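Local structure of putative sarcosine dimethylglycine methyltransferase (2O57) at residues A[98-101]-A[102-106]; A[118-121]-A[122-126]; A[246-249]-A[250-253]. The protein probably transfers methyl groups from S-adenosylmethionine to sarcosine and dimethylglycine. One frame throughout, in Å; residues are numbered along the deposited sequence.

Overall arrangement
All three contacts are local, each knitting one helical turn to the next. Contacts 1 and 2 lie on helices 95-104 and 115-128, consecutive helices of the Rossmann-like methyltransferase domain, and their centres are about 16 Å apart. They meet through R98, whose NH1 lies 2.9 Å from OD1 of N125 in a probable hydrogen bond. R98 also touches the glycine-rich turn after strand 85-89, a probable cofactor loop by analogy with this family. Contact 3 closes helix 235-251 well away from both: nearest atoms are about 18 Å from contact 1 and about 15 Å from contact 2.

Contact 1 of 3, residues A[98-101]-A[102-106]; sequences RFLV and RKFGV
L100 and F104, one helical turn apart, meet through the CD2 methyl of L100, which sits 4.0 Å from CE2 of the F104 ring. The carbonyl oxygen of L100 lies at the edge of that ring, near its plane, 3.7 Å from CD2 of F104, and the same oxygen accepts the backbone N-H of F104 at 2.8 Å. On one face of the ring is CG of K103, offset toward the rim. Were F104 replaced by an alanine, the L100 methyl would probably lose its aromatic neighbour and a gap open toward A75 of helix 59-76. One residue earlier along the helix, F99 and K103 run side by side, CZ of F99 reaching CD of K103 at 3.9 Å; with CG anti to the backbone N (chi1 170°) the F99 ring leans along the helix toward that lysine. V106 folds back beyond the helix, its CG2 lying 4.1 Å from CB of L100. The turn is made by G105, which has positive phi and gives its N-H to O of V101 at 2.8 Å. Helix 95-104 is the crossover between strands 85-89 and 107-112; A71 of helix 59-76 covers F99 and L100, and I134 of strand 134-138 lies against V101. Apolar contacts thus hold F99, L100, F104 and V106, whereas the R98 guanidinium is held beyond this turn, by O of Y93 and by N125.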
loop_
_atom_site.group_PDB
_atom_site.type_symbol
_atom_site.label_atom_id
_atom_site.label_comp_id
_atom_site.label_asym_id
_atom_site.label_seq_id
_atom_site.Cartn_x
_atom_site.Cartn_y
_atom_site.Cartn_z
ATOM N N ARG A 98 -2.995 8.170 21.466
ATOM C CA ARG A 98 -4.276 8.793 21.768
ATOM C C ARG A 98 -5.310 8.563 20.666
ATOM O O ARG A 98 -6.457 8.238 20.976
ATOM C CB ARG A 98 -4.142 10.289 22.095
ATOM C CG ARG A 98 -3.513 10.482 23.515
ATOM C CD ARG A 98 -3.329 11.955 23.878
ATOM N NE ARG A 98 -2.384 12.650 22.979
ATOM C CZ ARG A 98 -1.056 12.676 23.111
ATOM N NH1 ARG A 98 -0.470 12.011 24.111
ATOM N NH2 ARG A 98 -0.315 13.390 22.226
ATOM N N PHE A 99 -4.901 8.720 19.399
ATOM C CA PHE A 99 -5.773 8.404 18.232
ATOM C C PHE A 99 -6.339 6.959 18.297
ATOM O O PHE A 99 -7.554 6.738 18.174
ATOM C CB PHE A 99 -4.980 8.615 16.941
ATOM C CG PHE A 99 -5.655 8.098 15.694
ATOM C CD1 PHE A 99 -6.610 8.873 15.043
ATOM C CD2 PHE A 99 -5.312 6.858 15.156
ATOM C CE1 PHE A 99 -7.232 8.406 13.883
ATOM C CE2 PHE A 99 -5.914 6.378 13.981
ATOM C CZ PHE A 99 -6.862 7.152 13.342
ATOM N N LEU A 100 -5.464 5.980 18.510
ATOM C CA LEU A 100 -5.917 4.583 18.562
ATOM C C LEU A 100 -6.830 4.262 19.772
ATOM O O LEU A 100 -7.811 3.494 19.665
ATOM C CB LEU A 100 -4.701 3.655 18.525
ATOM C CG LEU A 100 -3.856 3.652 17.240
ATOM C CD1 LEU A 100 -2.679 2.716 17.492
ATOM C CD2 LEU A 100 -4.683 3.157 16.055
ATOM N N VAL A 101 -6.483 4.826 20.928
ATOM C CA VAL A 101 -7.263 4.616 22.145
ATOM C C VAL A 101 -8.686 5.206 21.949
ATOM O O VAL A 101 -9.676 4.498 22.178
ATOM C CB VAL A 101 -6.553 5.191 23.411
ATOM C CG1 VAL A 101 -7.512 5.193 24.645
ATOM C CG2 VAL A 101 -5.249 4.415 23.697
ATOM N N ARG A 102 -8.788 6.459 21.501
ATOM C CA ARG A 102 -10.113 7.083 21.290
ATOM C C ARG A 102 -10.920 6.324 20.220
ATOM O O ARG A 102 -12.144 6.225 20.325
ATOM C CB ARG A 102 -10.030 8.582 20.887
ATOM C CG ARG A 102 -9.278 9.538 21.852
ATOM C CD ARG A 102 -9.284 10.971 21.277
ATOM N NE ARG A 102 -8.394 11.931 21.951
ATOM C CZ ARG A 102 -8.726 12.529 23.086
ATOM N NH1 ARG A 102 -9.893 12.243 23.641
ATOM N NH2 ARG A 102 -7.920 13.407 23.667
ATOM N N LYS A 103 -10.244 5.794 19.200
ATOM C CA LYS A 103 -10.955 5.196 18.061
ATOM C C LYS A 103 -11.386 3.738 18.321
ATOM O O LYS A 103 -12.511 3.365 18.008
ATOM C CB LYS A 103 -10.121 5.288 16.767
ATOM C CG LYS A 103 -10.899 4.872 15.517
ATOM C CD LYS A 103 -10.174 5.281 14.270
ATOM C CE LYS A 103 -11.132 5.297 13.104
ATOM N NZ LYS A 103 -12.003 6.496 13.250
ATOM N N PHE A 104 -10.499 2.949 18.924
ATOM C CA PHE A 104 -10.695 1.494 19.119
ATOM C C PHE A 104 -10.873 1.047 20.582
ATOM O O PHE A 104 -11.285 -0.085 20.839
ATOM C CB PHE A 104 -9.515 0.723 18.483
ATOM C CG PHE A 104 -9.415 0.908 17.005
ATOM C CD1 PHE A 104 -10.230 0.162 16.141
ATOM C CD2 PHE A 104 -8.536 1.860 16.464
ATOM C CE1 PHE A 104 -10.154 0.340 14.758
ATOM C CE2 PHE A 104 -8.442 2.053 15.071
ATOM C CZ PHE A 104 -9.261 1.306 14.215
ATOM N N GLY A 105 -10.577 1.915 21.545
ATOM C CA GLY A 105 -10.626 1.511 22.948
ATOM C C GLY A 105 -9.603 0.435 23.325
ATOM O O GLY A 105 -9.814 -0.326 24.274
ATOM N N VAL A 106 -8.497 0.360 22.581
ATOM C CA VAL A 106 -7.352 -0.466 22.954
ATOM C C VAL A 106 -6.575 0.228 24.089
ATOM O O VAL A 106 -6.829 1.394 24.430
ATOM C CB VAL A 106 -6.351 -0.647 21.740
ATOM C CG1 VAL A 106 -6.939 -1.532 20.634
ATOM C CG2 VAL A 106 -5.904 0.728 21.178
#

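Contact 2 of 3, residues A[118-121]-A[122-126]; sequences NKRN and EEYNN
N121 and N125, four residues apart, are joined twice. The backbone N of N125 donates to O of N121 at 2.9 Å, nearly along the C=O axis, and its side-chain ND2 makes a weak bond to OD1 of N121 at 3.0 Å, bent to 127°. The two amide planes stand 70° apart. N121 has CG anti to its backbone N (chi1 -167°), which swings OD1 up the helix toward N125. Both amide oxygens also face R98, whose NH1 gives a hydrogen bond to OD1 of N125 and a weaker one to OD1 of N121, so OD1 of N121 has two weak donors. This would probably fix the rotation of both amides. N118 is satisfied outside the turn, its ND2 donating to O of N112. Its carbonyl oxygen accepts the backbone N-H of E122, and that of K119 the N-H of E123. The helix, 115-128, is the crossover of a beta-alpha-beta unit between strands 107-112 and 134-138 in the Rossmann-like sheet; V136 packs against N118, N121 and E122, and I134 against N125. On another flank, CD2 of Y124 comes within 3.1 Å of O of R120, an oxygen that also accepts the backbone N-H of Y124 at 2.9 Å. The ring's CE2 reaches CB of R120. The guanidinium of R120 makes a cation-pi contact with F37, and its NE donates in plane to a water at 3.0 Å; that water gives a weak bond to OE1 of E123, linking two charges whose NE and OE1 atoms are 5.5 Å apart. The aliphatic part of K119 lies alongside E122, CD of K119 being 3.6 Å from OE1, while NZ of K119 stays 5.2 Å from that same oxygen.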
loop_
_atom_site.group_PDB
_atom_site.type_symbol
_atom_site.label_atom_id
_atom_site.label_comp_id
_atom_site.label_asym_id
_atom_site.label_seq_id
_atom_site.Cartn_x
_atom_site.Cartn_y
_atom_site.Cartn_z
ATOM N N ASN A 118 8.525 12.021 26.327
ATOM C CA ASN A 118 7.792 11.133 27.229
ATOM C C ASN A 118 7.063 11.881 28.323
ATOM O O ASN A 118 5.916 11.556 28.660
ATOM C CB ASN A 118 8.743 10.132 27.873
ATOM C CG ASN A 118 9.313 9.159 26.867
ATOM O OD1 ASN A 118 8.776 9.018 25.752
ATOM N ND2 ASN A 118 10.427 8.498 27.232
ATOM N N LYS A 119 7.725 12.877 28.896
ATOM C CA LYS A 119 7.064 13.651 29.941
ATOM C C LYS A 119 5.849 14.413 29.392
ATOM O O LYS A 119 4.770 14.415 30.024
ATOM C CB LYS A 119 8.045 14.576 30.652
ATOM C CG LYS A 119 9.131 13.826 31.440
ATOM C CD LYS A 119 8.546 12.953 32.597
ATOM C CE LYS A 119 9.527 12.783 33.761
ATOM N NZ LYS A 119 10.716 11.866 33.536
ATOM N N ARG A 120 5.997 15.032 28.215
ATOM C CA ARG A 120 4.856 15.741 27.582
ATOM C C ARG A 120 3.730 14.813 27.229
ATOM O O ARG A 120 2.576 15.175 27.401
ATOM C CB ARG A 120 5.267 16.527 26.326
ATOM C CG ARG A 120 6.036 17.717 26.652
ATOM C CD ARG A 120 6.159 18.665 25.511
ATOM N NE ARG A 120 7.298 19.501 25.809
ATOM C CZ ARG A 120 8.136 20.004 24.914
ATOM N NH1 ARG A 120 7.974 19.761 23.621
ATOM N NH2 ARG A 120 9.160 20.738 25.335
ATOM N N ASN A 121 4.075 13.647 26.649
ATOM C CA ASN A 121 3.140 12.551 26.375
ATOM C C ASN A 121 2.259 12.219 27.617
ATOM O O ASN A 121 1.027 12.270 27.546
ATOM C CB ASN A 121 3.931 11.316 25.885
ATOM C CG ASN A 121 3.034 10.238 25.281
ATOM O OD1 ASN A 121 1.792 10.337 25.352
ATOM N ND2 ASN A 121 3.653 9.167 24.728
ATOM N N GLU A 122 2.893 11.918 28.749
ATOM C CA GLU A 122 2.153 11.641 29.997
ATOM C C GLU A 122 1.225 12.823 30.355
ATOM O O GLU A 122 0.097 12.606 30.757
ATOM C CB GLU A 122 3.105 11.346 31.171
ATOM C CG GLU A 122 3.930 10.076 31.007
ATOM C CD GLU A 122 4.897 9.822 32.171
ATOM O OE1 GLU A 122 5.700 10.713 32.524
ATOM O OE2 GLU A 122 4.852 8.716 32.719
ATOM N N GLU A 123 1.724 14.051 30.203
ATOM C CA GLU A 123 0.948 15.262 30.538
ATOM C C GLU A 123 -0.313 15.320 29.677
ATOM O O GLU A 123 -1.429 15.501 30.213
ATOM C CB GLU A 123 1.777 16.551 30.365
ATOM C CG GLU A 123 2.845 16.762 31.460
ATOM C CD GLU A 123 3.920 17.870 31.169
ATOM O OE1 GLU A 123 3.932 18.459 30.059
ATOM O OE2 GLU A 123 4.775 18.118 32.069
ATOM N N TYR A 124 -0.138 15.144 28.358
ATOM C CA TYR A 124 -1.276 15.088 27.409
ATOM C C TYR A 124 -2.270 13.994 27.748
ATOM O O TYR A 124 -3.470 14.220 27.670
ATOM C CB TYR A 124 -0.831 14.891 25.949
ATOM C CG TYR A 124 -0.024 16.019 25.380
ATOM C CD1 TYR A 124 -0.443 17.339 25.517
ATOM C CD2 TYR A 124 1.181 15.766 24.729
ATOM C CE1 TYR A 124 0.311 18.392 25.006
ATOM C CE2 TYR A 124 1.934 16.787 24.211
ATOM C CZ TYR A 124 1.512 18.093 24.351
ATOM O OH TYR A 124 2.292 19.107 23.861
ATOM N N ASN A 125 -1.779 12.814 28.108
ATOM C CA ASN A 125 -2.673 11.716 28.471
ATOM C C ASN A 125 -3.459 11.995 29.739
ATOM O O ASN A 125 -4.632 11.640 29.845
ATOM C CB ASN A 125 -1.894 10.404 28.611
ATOM C CG ASN A 125 -1.150 10.020 27.304
ATOM O OD1 ASN A 125 -1.570 10.387 26.210
ATOM N ND2 ASN A 125 -0.043 9.292 27.438
ATOM N N ASN A 126 -2.793 12.609 30.708
ATOM C CA ASN A 126 -3.453 13.047 31.932
ATOM C C ASN A 126 -4.547 14.083 31.632
ATOM O O ASN A 126 -5.666 13.912 32.084
ATOM C CB ASN A 126 -2.429 13.584 32.932
ATOM C CG ASN A 126 -1.639 12.470 33.623
ATOM O OD1 ASN A 126 -2.137 11.351 33.827
ATOM N ND2 ASN A 126 -0.402 12.790 34.022
HETATM O O HOH W 1 6.581 20.117 28.698
#

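Contact 3 of 3, residues A[246-249]-A[250-253]; sequences KAEL and IKRS
The guanidinium of R252 meets the carboxylate of E248 at its edge, with CD of E248 in the guanidinium plane and the two flat groups turned 61° apart. NE of R252 donates to OE2 of E248 at 2.7 Å in a nearly straight bond (160°), arriving on the anti side of the carboxylate; NH2 adds a weak bond to the same oxygen at 3.3 Å. One carboxylate oxygen therefore takes both donors of this salt bridge. The other, OE1, accepts from a water at 2.6 Å, and the water in turn accepts from NZ of K251 at 2.7 Å, bringing a second positive charge to the carboxylate indirectly. A bend at chi2 (71°) in E248 turns its carboxylate toward R252, whose own chain bends at chi2 to meet it. The backbone bonds that carry the turn run from I250, K251 and R252 back to K246, A247 and E248, that of R252 N to O of E248 measuring 3.0 Å. R252 is the first residue to leave helical geometry, so the ion pair spans the end of helix 235-251. NH1 of R252 forms a further salt bridge with E255, and OG of S253 bonds to Q265. F35, V39 and W40 of helix 27-40 pack against E248, while L249 rests on M268 and K246 on L272 of helix 262-280, so this helix end lies between those two helices.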
loop_
_atom_site.group_PDB
_atom_site.type_symbol
_atom_site.label_atom_id
_atom_site.label_comp_id
_atom_site.label_asym_id
_atom_site.label_seq_id
_atom_site.Cartn_x
_atom_site.Cartn_y
_atom_site.Cartn_z
ATOM N N LYS A 246 9.433 21.295 3.753
ATOM C CA LYS A 246 10.401 22.332 3.387
ATOM C C LYS A 246 9.741 23.688 3.186
ATOM O O LYS A 246 10.308 24.719 3.578
ATOM C CB LYS A 246 11.205 21.937 2.141
ATOM C CG LYS A 246 12.390 22.882 1.864
ATOM C CD LYS A 246 13.309 22.374 0.708
ATOM C CE LYS A 246 12.580 22.502 -0.579
ATOM N NZ LYS A 246 12.643 23.950 -1.035
ATOM N N ALA A 247 8.566 23.693 2.548
ATOM C CA ALA A 247 7.812 24.931 2.340
ATOM C C ALA A 247 7.427 25.550 3.698
ATOM O O ALA A 247 7.528 26.750 3.883
ATOM C CB ALA A 247 6.535 24.636 1.491
ATOM N N GLU A 248 6.946 24.725 4.624
ATOM C CA GLU A 248 6.602 25.210 5.977
ATOM C C GLU A 248 7.816 25.741 6.752
ATOM O O GLU A 248 7.718 26.764 7.457
ATOM C CB GLU A 248 5.892 24.114 6.801
ATOM C CG GLU A 248 5.268 24.683 8.091
ATOM C CD GLU A 248 4.037 25.565 7.827
ATOM O OE1 GLU A 248 3.473 25.570 6.699
ATOM O OE2 GLU A 248 3.648 26.294 8.747
ATOM N N LEU A 249 8.958 25.094 6.590
ATOM C CA LEU A 249 10.187 25.543 7.258
ATOM C C LEU A 249 10.567 26.964 6.731
ATOM O O LEU A 249 10.985 27.857 7.490
ATOM C CB LEU A 249 11.307 24.529 7.008
ATOM C CG LEU A 249 12.749 24.901 7.423
ATOM C CD1 LEU A 249 12.771 25.131 8.950
ATOM C CD2 LEU A 249 13.756 23.827 7.057
ATOM N N ILE A 250 10.429 27.155 5.425
ATOM C CA ILE A 250 10.732 28.466 4.808
ATOM C C ILE A 250 9.715 29.501 5.303
ATOM O O ILE A 250 10.085 30.621 5.709
ATOM C CB ILE A 250 10.789 28.345 3.258
ATOM C CG1 ILE A 250 12.078 27.604 2.871
ATOM C CG2 ILE A 250 10.697 29.744 2.593
ATOM C CD1 ILE A 250 12.107 27.101 1.383
ATOM N N LYS A 251 8.447 29.114 5.315
ATOM C CA LYS A 251 7.382 30.004 5.782
ATOM C C LYS A 251 7.653 30.537 7.199
ATOM O O LYS A 251 7.425 31.729 7.486
ATOM C CB LYS A 251 6.052 29.269 5.778
ATOM C CG LYS A 251 4.900 30.093 6.319
ATOM C CD LYS A 251 3.526 29.549 5.922
ATOM C CE LYS A 251 2.437 30.497 6.466
ATOM N NZ LYS A 251 1.116 29.787 6.667
ATOM N N ARG A 252 8.096 29.640 8.084
ATOM C CA ARG A 252 8.242 29.959 9.512
ATOM C C ARG A 252 9.632 30.400 9.941
ATOM O O ARG A 252 9.895 30.505 11.137
ATOM C CB ARG A 252 7.887 28.721 10.324
ATOM C CG ARG A 252 6.539 28.101 9.976
ATOM C CD ARG A 252 5.492 28.740 10.809
ATOM N NE ARG A 252 4.246 28.019 10.740
ATOM C CZ ARG A 252 3.189 28.304 11.477
ATOM N NH1 ARG A 252 3.235 29.309 12.356
ATOM N NH2 ARG A 252 2.089 27.579 11.334
ATOM N N SER A 253 10.520 30.619 8.981
ATOM C CA SER A 253 11.935 30.933 9.206
ATOM C C SER A 253 12.218 31.982 10.275
ATOM O O SER A 253 12.975 31.714 11.199
ATOM C CB SER A 253 12.619 31.378 7.904
ATOM O OG SER A 253 14.006 31.615 8.144
HETATM O O HOH W 2 1.341 27.095 6.809
#